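Short-chain dehydrogenase/reductase SDR (Burkholderia phymatum, PDB 5IG2) binds NAD and is probably an oxidoreductase of the short-chain dehydrogenase/reductase family, acting on CH-OH groups of a substrate that is not established. Local coordinates at residues B[49-52]-B[53-57]; B[176-179]-B[180-184]; B[209-212]-B[213-216]. One frame throughout, in Å; residues are numbered along the deposited sequence.

All three contacts are local, and each joins two adjacent pieces of chain. They follow one another in series, so none nests in or crosses another. Contact 1 comes first, on helix 48-60, which links strands 40-45 and 65-69 of the parallel Rossmann sheet. Contact 2 lies near the end of helix 162-185, between strands 144-149 and 189-194. Its centre is about 34 Å from that of contact 1, on the opposite side of the chain's centre. Contact 3 closes a short turn in the loop between strand 189-194 and helix 222-236. It returns to the NAD side, with its nearest atoms about 8 Å from contact 1.

Contact 1 of 3, residues B[49-52]-B[53-57]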
# COMPACT_ATOMS: atom_id res chain seq x y z
N GLY B 49 35.63 19.87 21.00
CA GLY B 49 34.83 19.02 20.12
C GLY B 49 33.82 19.81 19.31
O GLY B 49 33.72 19.65 18.08
N ALA B 50 33.08 20.71 19.97
CA ALA B 50 32.11 21.54 19.28
C ALA B 50 32.79 22.45 18.26
O ALA B 50 32.30 22.63 17.14
CB ALA B 50 31.32 22.36 20.30
N LEU B 51 33.93 23.04 18.64
CA LEU B 51 34.66 23.92 17.74
C LEU B 51 35.14 23.18 16.50
O LEU B 51 35.01 23.67 15.38
CB LEU B 51 35.85 24.55 18.48
CG LEU B 51 36.69 25.56 17.70
CD1 LEU B 51 35.85 26.76 17.26
CD2 LEU B 51 37.91 26.01 18.51
N ALA B 52 35.68 21.97 16.69
CA ALA B 52 36.16 21.19 15.56
C ALA B 52 35.02 20.85 14.60
O ALA B 52 35.20 20.91 13.38
CB ALA B 52 36.84 19.91 16.06
N ARG B 53 33.84 20.50 15.12
CA ARG B 53 32.73 20.18 14.23
C ARG B 53 32.28 21.42 13.46
O ARG B 53 32.02 21.35 12.25
CB ARG B 53 31.57 19.58 15.02
CG ARG B 53 31.85 18.20 15.61
CD ARG B 53 32.12 17.18 14.52
NE ARG B 53 30.99 17.09 13.59
CZ ARG B 53 31.10 16.68 12.33
NH1 ARG B 53 32.28 16.31 11.85
NH2 ARG B 53 30.02 16.64 11.55
N THR B 54 32.19 22.57 14.15
CA THR B 54 31.81 23.81 13.49
C THR B 54 32.77 24.14 12.35
O THR B 54 32.34 24.44 11.22
CB THR B 54 31.77 24.96 14.50
OG1 THR B 54 30.75 24.71 15.49
CG2 THR B 54 31.48 26.29 13.81
N VAL B 55 34.07 24.08 12.63
CA VAL B 55 35.08 24.40 11.62
C VAL B 55 34.99 23.42 10.45
O VAL B 55 35.03 23.81 9.28
CB VAL B 55 36.49 24.40 12.25
CG1 VAL B 55 37.56 24.42 11.17
CG2 VAL B 55 36.65 25.58 13.21
N ASP B 56 34.90 22.12 10.76
CA ASP B 56 34.86 21.09 9.73
C ASP B 56 33.72 21.33 8.75
O ASP B 56 33.92 21.34 7.53
CB ASP B 56 34.73 19.71 10.39
CG ASP B 56 34.87 18.57 9.41
OD1 ASP B 56 33.90 18.30 8.67
OD2 ASP B 56 35.94 17.94 9.38
N THR B 57 32.51 21.55 9.28
CA THR B 57 31.34 21.73 8.43
C THR B 57 31.43 23.00 7.59
O THR B 57 31.12 22.98 6.40
CB THR B 57 30.09 21.72 9.31
OG1 THR B 57 29.93 20.41 9.85
CG2 THR B 57 28.85 22.08 8.51
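Leu51 and Val55 lie one helical turn apart on helix 48-60. They meet through single methyl groups, Leu51 CD1 and Val55 CG2, 4.3 Å apart, which is a loose touch. Val55 CG1 is anti to the backbone N (chi1 168°). This sets Val55 CG2 beside its own N and back over the preceding turn, where it comes within 3.3 Å of Leu51 O. Both side chains also pack on Leu43 of strand 40-45, and Leu51 reaches Asp45, an NAD-binding residue. The helix thus lies against the sheet in the beta-alpha-beta unit 40-45, 48-60, 65-69 of the Rossmann fold.

Thr54 is turned so that its hydroxyl faces the same preceding turn. Thr54 OG1 sits beside the backbone N (chi1 -64°), 3.1 Å from Ala50 O. The same proton is also within reach of Ala22 O, a weak partner, so neither bond is certain. Ala50 O is in any case held by Thr54 N at 3.0 Å. The Thr54 side chain also packs on Leu43.

Arg53 behaves differently. Arg53 CG passes 3.4 Å from Gly49 O, and bends at chi2 and chi3 then carry the guanidinium away from the first turn. Outside the two segments, Arg53 NH2 makes a salt bridge to Asp56 of the second subunit. The Arg53 side chain also packs on Ala52 of that subunit.

The backbone ladder is regular. Val55 N binds Leu51 O at 2.9 Å, with an N-H...O angle of 169°. Asp56 N binds Ala52 O, also at 2.9 Å.

The chemistry divides the helix. Leu51, Thr54 and Val55 are buried against the strand, with the threonine hydroxyl turned back to backbone oxygens. The charged end of Arg53 is spent on the subunit interface, where the carboxylate of the partner Asp56 probably offsets its charge.

Contact 2 of 3, residues B[176-179]-B[180-184]; sequences ETLY and HDLRN
Glu176 OE1 forms a salt bridge to Arg273 and a hydrogen bond to Ser157, both of the third subunit. Along the backbone, Asp181 N and Leu182 N form the shortest bonds, each 2.8 Å, to Thr177 O and Leu178 O respectively. The bonds from His180 N to Glu176 O and from Arg183 N to Tyr179 O are weak. The carboxylate of Asp181 lies alongside Thr177, with Asp181 OD2 3.8 Å from Thr177 CG2. Its oxygens accept bonds from Ser160 N and Leu107 N of the third subunit.

The Tyr179 ring meets two side chains of its own helix. Its edge points at the face of His180 in a T-shaped pair, with centroids 5.4 Å apart and planes at 81°. Over one tyrosine face lies Arg183 CD, a CH-pi contact 3.8 Å from the Tyr179 centroid. With the chain bent at chi3 (70°), the guanidinium lies within 5° of parallel to the ring, by the hydroxyl rather than over the ring centre.

Leu178 CG meets Leu182 CD1 at 3.7 Å. Both leucines pack on Cys191 of strand 189-194 and on Trp108 of the third subunit. Helix 162-185 is therefore sandwiched between its own parallel sheet and a neighbouring subunit.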
# COMPACT_ATOMS: atom_id res chain seq x y z
N GLU B 176 29.54 50.77 25.74
CA GLU B 176 29.13 52.16 25.55
C GLU B 176 30.32 53.10 25.68
O GLU B 176 30.45 54.07 24.91
CB GLU B 176 28.05 52.54 26.57
CG GLU B 176 26.69 51.89 26.31
CD GLU B 176 25.68 52.16 27.43
OE1 GLU B 176 26.06 52.75 28.46
OE2 GLU B 176 24.50 51.79 27.26
N THR B 177 31.20 52.84 26.65
CA THR B 177 32.38 53.69 26.81
C THR B 177 33.33 53.53 25.63
O THR B 177 33.90 54.51 25.15
CB THR B 177 33.12 53.37 28.10
OG1 THR B 177 32.18 53.31 29.18
CG2 THR B 177 34.15 54.47 28.37
N LEU B 178 33.52 52.29 25.18
CA LEU B 178 34.36 52.04 24.02
C LEU B 178 33.85 52.81 22.80
O LEU B 178 34.65 53.31 22.00
CB LEU B 178 34.41 50.54 23.73
CG LEU B 178 35.19 50.08 22.49
CD1 LEU B 178 36.67 50.41 22.64
CD2 LEU B 178 34.96 48.57 22.27
N TYR B 179 32.52 52.91 22.65
CA TYR B 179 31.95 53.67 21.55
C TYR B 179 32.46 55.11 21.56
O TYR B 179 32.87 55.65 20.53
CB TYR B 179 30.42 53.63 21.61
CG TYR B 179 29.74 54.53 20.60
CD1 TYR B 179 29.47 55.87 20.91
CD2 TYR B 179 29.39 54.06 19.33
CE1 TYR B 179 28.87 56.71 20.00
CE2 TYR B 179 28.78 54.91 18.40
CZ TYR B 179 28.52 56.23 18.75
OH TYR B 179 27.91 57.09 17.86
N HIS B 180 32.46 55.74 22.74
CA HIS B 180 32.94 57.11 22.83
C HIS B 180 34.45 57.19 22.70
O HIS B 180 34.98 58.14 22.11
CB HIS B 180 32.49 57.74 24.15
CG HIS B 180 31.01 57.91 24.26
ND1 HIS B 180 30.28 58.65 23.36
CD2 HIS B 180 30.13 57.44 25.17
CE1 HIS B 180 29.01 58.64 23.71
NE2 HIS B 180 28.89 57.91 24.80
N ASP B 181 35.17 56.22 23.27
CA ASP B 181 36.63 56.25 23.21
C ASP B 181 37.12 56.12 21.78
O ASP B 181 38.07 56.80 21.37
CB ASP B 181 37.23 55.14 24.07
CG ASP B 181 37.02 55.35 25.55
OD1 ASP B 181 36.51 56.42 25.96
OD2 ASP B 181 37.40 54.43 26.31
N LEU B 182 36.50 55.22 21.01
CA LEU B 182 36.92 55.04 19.62
C LEU B 182 36.67 56.29 18.81
O LEU B 182 37.47 56.66 17.94
CB LEU B 182 36.22 53.82 19.02
CG LEU B 182 36.67 52.43 19.51
CD1 LEU B 182 35.70 51.33 19.06
CD2 LEU B 182 38.09 52.10 19.04
N ARG B 183 35.58 57.00 19.11
CA ARG B 183 35.34 58.26 18.40
C ARG B 183 36.33 59.33 18.83
O ARG B 183 36.77 60.14 17.99
CB ARG B 183 33.90 58.71 18.62
CG ARG B 183 32.91 57.91 17.78
CD ARG B 183 31.51 58.04 18.29
NE ARG B 183 30.95 59.37 18.07
CZ ARG B 183 30.42 59.77 16.92
NH1 ARG B 183 30.39 58.94 15.88
NH2 ARG B 183 29.93 60.99 16.81
N ASN B 184 36.71 59.36 20.11
CA ASN B 184 37.66 60.36 20.58
C ASN B 184 39.06 60.09 20.04
O ASN B 184 39.77 61.03 19.66
CB ASN B 184 37.68 60.41 22.11
CG ASN B 184 36.48 61.13 22.68
OD1 ASN B 184 35.79 61.87 21.96
ND2 ASN B 184 36.21 60.93 23.97

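Contact 3 of 3, residues B[209-212]-B[213-216]; sequences VRPE and ALRN. With NAD (nicotinamide-adenine-dinucleotide), chain F.
Arg210 and Leu214 close a tight turn in the loop between strand 189-194 and helix 222-236 of this Rossmann-fold protein. Glu212 and Ala213 take 3-10 helical geometry.

The backbone bonds have the short spacing of such a turn. Leu214 N binds Pro211 O at 3.0 Å, and Arg215 N binds Glu212 O at 3.1 Å.

A side-chain bond to backbone spans the turn. Arg210 NH1 reaches Leu214 O at 2.8 Å, with that oxygen at the guanidinium edge, 18° out of its plane. Arg210 CG is anti to the backbone N (chi1 180°), and a bend at chi3 swings the head to this carbonyl. Arg210 NH2 also forms salt bridges to Glu207 and to Asp114 of helix 112-140. The guanidinium is thus gripped from several directions and its rotation is restricted.

Asn216 ND2 lies over one face of that guanidinium, 3.5 Å from NH2 of Arg210, with the amide plane at 64° to it. The amide is held by Asp114 through ND2 and by Ser111 through OD1. Asp114 is therefore shared by Arg210 and Asn216.

The apolar contact is Pro211 CG against Leu214 CD1, at 3.7 Å. Both side chains also rest on Trp117, which joins the turn to helix 112-140.

At the surface, Glu212 faces Arg215 in what is modelled as a salt bridge. Glu212 OE2 and Arg215 NE are implausibly close, so its geometry is doubtful.

Val209, at the start of this piece of chain, lines the NAD pocket. Val209 CG2 lies 3.7 Å from C8A of the NAD adenine, and Val209 CG1 is 3.6 Å from the NAD ribose oxygen O2B.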
# COMPACT_ATOMS: atom_id res chain seq x y z
N VAL B 209 31.42 23.65 30.56
CA VAL B 209 32.74 24.23 30.32
C VAL B 209 33.24 25.03 31.53
O VAL B 209 34.13 25.87 31.38
CB VAL B 209 32.77 25.10 29.05
CG1 VAL B 209 32.61 24.24 27.80
CG2 VAL B 209 31.72 26.21 29.10
N ARG B 210 32.70 24.80 32.72
CA ARG B 210 33.30 25.40 33.90
C ARG B 210 34.64 24.70 34.16
O ARG B 210 34.70 23.47 34.16
CB ARG B 210 32.40 25.28 35.13
CG ARG B 210 33.00 25.90 36.40
CD ARG B 210 32.35 25.37 37.68
NE ARG B 210 30.99 25.86 37.85
CZ ARG B 210 30.64 26.84 38.68
NH1 ARG B 210 31.55 27.44 39.45
NH2 ARG B 210 29.36 27.21 38.75
N PRO B 211 35.73 25.45 34.36
CA PRO B 211 37.02 24.81 34.60
C PRO B 211 37.03 24.10 35.94
O PRO B 211 36.34 24.49 36.88
CB PRO B 211 38.01 25.98 34.60
CG PRO B 211 37.20 27.16 34.89
CD PRO B 211 35.84 26.92 34.30
N GLU B 212 37.83 23.03 36.01
CA GLU B 212 37.84 22.19 37.20
C GLU B 212 38.24 22.99 38.43
O GLU B 212 37.71 22.77 39.53
CB GLU B 212 38.78 21.00 37.00
CG GLU B 212 39.00 20.12 38.24
CD GLU B 212 37.82 19.19 38.55
OE1 GLU B 212 37.82 18.58 39.64
OE2 GLU B 212 36.91 19.06 37.70
N ALA B 213 39.15 23.95 38.27
CA ALA B 213 39.61 24.72 39.42
C ALA B 213 38.52 25.58 40.03
O ALA B 213 38.63 25.97 41.20
CB ALA B 213 40.80 25.59 39.01
N LEU B 214 37.46 25.89 39.29
CA LEU B 214 36.38 26.71 39.82
C LEU B 214 35.13 25.90 40.16
O LEU B 214 34.06 26.49 40.36
CB LEU B 214 36.04 27.82 38.82
CG LEU B 214 37.20 28.79 38.60
CD1 LEU B 214 36.94 29.78 37.46
CD2 LEU B 214 37.50 29.52 39.90
N ARG B 215 35.24 24.58 40.24
CA ARG B 215 34.09 23.77 40.62
C ARG B 215 33.68 24.04 42.07
O ARG B 215 34.48 24.48 42.90
CB ARG B 215 34.38 22.29 40.46
CG ARG B 215 34.64 21.88 39.03
CD ARG B 215 34.07 20.51 38.75
NE ARG B 215 34.72 19.90 37.59
CZ ARG B 215 34.49 20.23 36.33
NH1 ARG B 215 35.14 19.61 35.36
NH2 ARG B 215 33.60 21.18 36.03
N ASN B 216 32.41 23.76 42.35
CA ASN B 216 31.84 23.91 43.69
C ASN B 216 31.80 22.54 44.36
O ASN B 216 31.21 21.60 43.81
CB ASN B 216 30.44 24.51 43.62
CG ASN B 216 30.45 25.93 43.10
OD1 ASN B 216 31.26 26.75 43.52
ND2 ASN B 216 29.55 26.22 42.15
PA NAD F . 26.29 28.63 23.95
O1A NAD F . 26.54 27.80 25.15
O2A NAD F . 25.51 27.91 22.84
O5B NAD F . 27.62 29.25 23.31
C5B NAD F . 28.61 29.89 24.14
C4B NAD F . 29.93 29.25 23.82
O4B NAD F . 30.97 29.89 24.60
C3B NAD F . 30.03 27.74 24.10
O3B NAD F . 30.42 27.02 22.93
C2B NAD F . 31.11 27.65 25.19
O2B NAD F . 31.92 26.48 25.06
C1B NAD F . 31.92 28.90 24.91
N9A NAD F . 32.73 29.36 26.04
C8A NAD F . 32.37 29.37 27.37
N7A NAD F . 33.34 29.72 28.18
C5A NAD F . 34.41 29.96 27.32
C6A NAD F . 35.74 30.36 27.56
N6A NAD F . 36.26 30.51 28.78
N1A NAD F . 36.53 30.56 26.48
C2A NAD F . 36.03 30.34 25.26
N3A NAD F . 34.80 29.94 24.92
C4A NAD F . 34.04 29.76 26.00
O3 NAD F . 25.50 29.94 24.36
PN NAD F . 25.12 31.27 23.55
O1N NAD F . 25.40 31.08 22.11
O2N NAD F . 23.75 31.64 23.97
O5D NAD F . 26.16 32.28 24.21
C5D NAD F . 26.76 33.35 23.44
C4D NAD F . 26.57 34.63 24.21
O4D NAD F . 25.19 35.05 24.16
C3D NAD F . 26.95 34.58 25.69
O3D NAD F . 27.69 35.74 26.03
C2D NAD F . 25.59 34.61 26.39
O2D NAD F . 25.71 35.16 27.70
C1D NAD F . 24.83 35.51 25.43
N1N NAD F . 23.30 35.51 25.54
C2N NAD F . 22.63 34.35 25.34
C3N NAD F . 21.25 34.33 25.39
C7N NAD F . 20.44 33.13 25.02
O7N NAD F . 19.26 33.06 25.40
N7N NAD F . 21.04 32.13 24.40
C4N NAD F . 20.58 35.52 25.65
C5N NAD F . 21.28 36.69 25.84
C6N NAD F . 22.65 36.67 25.79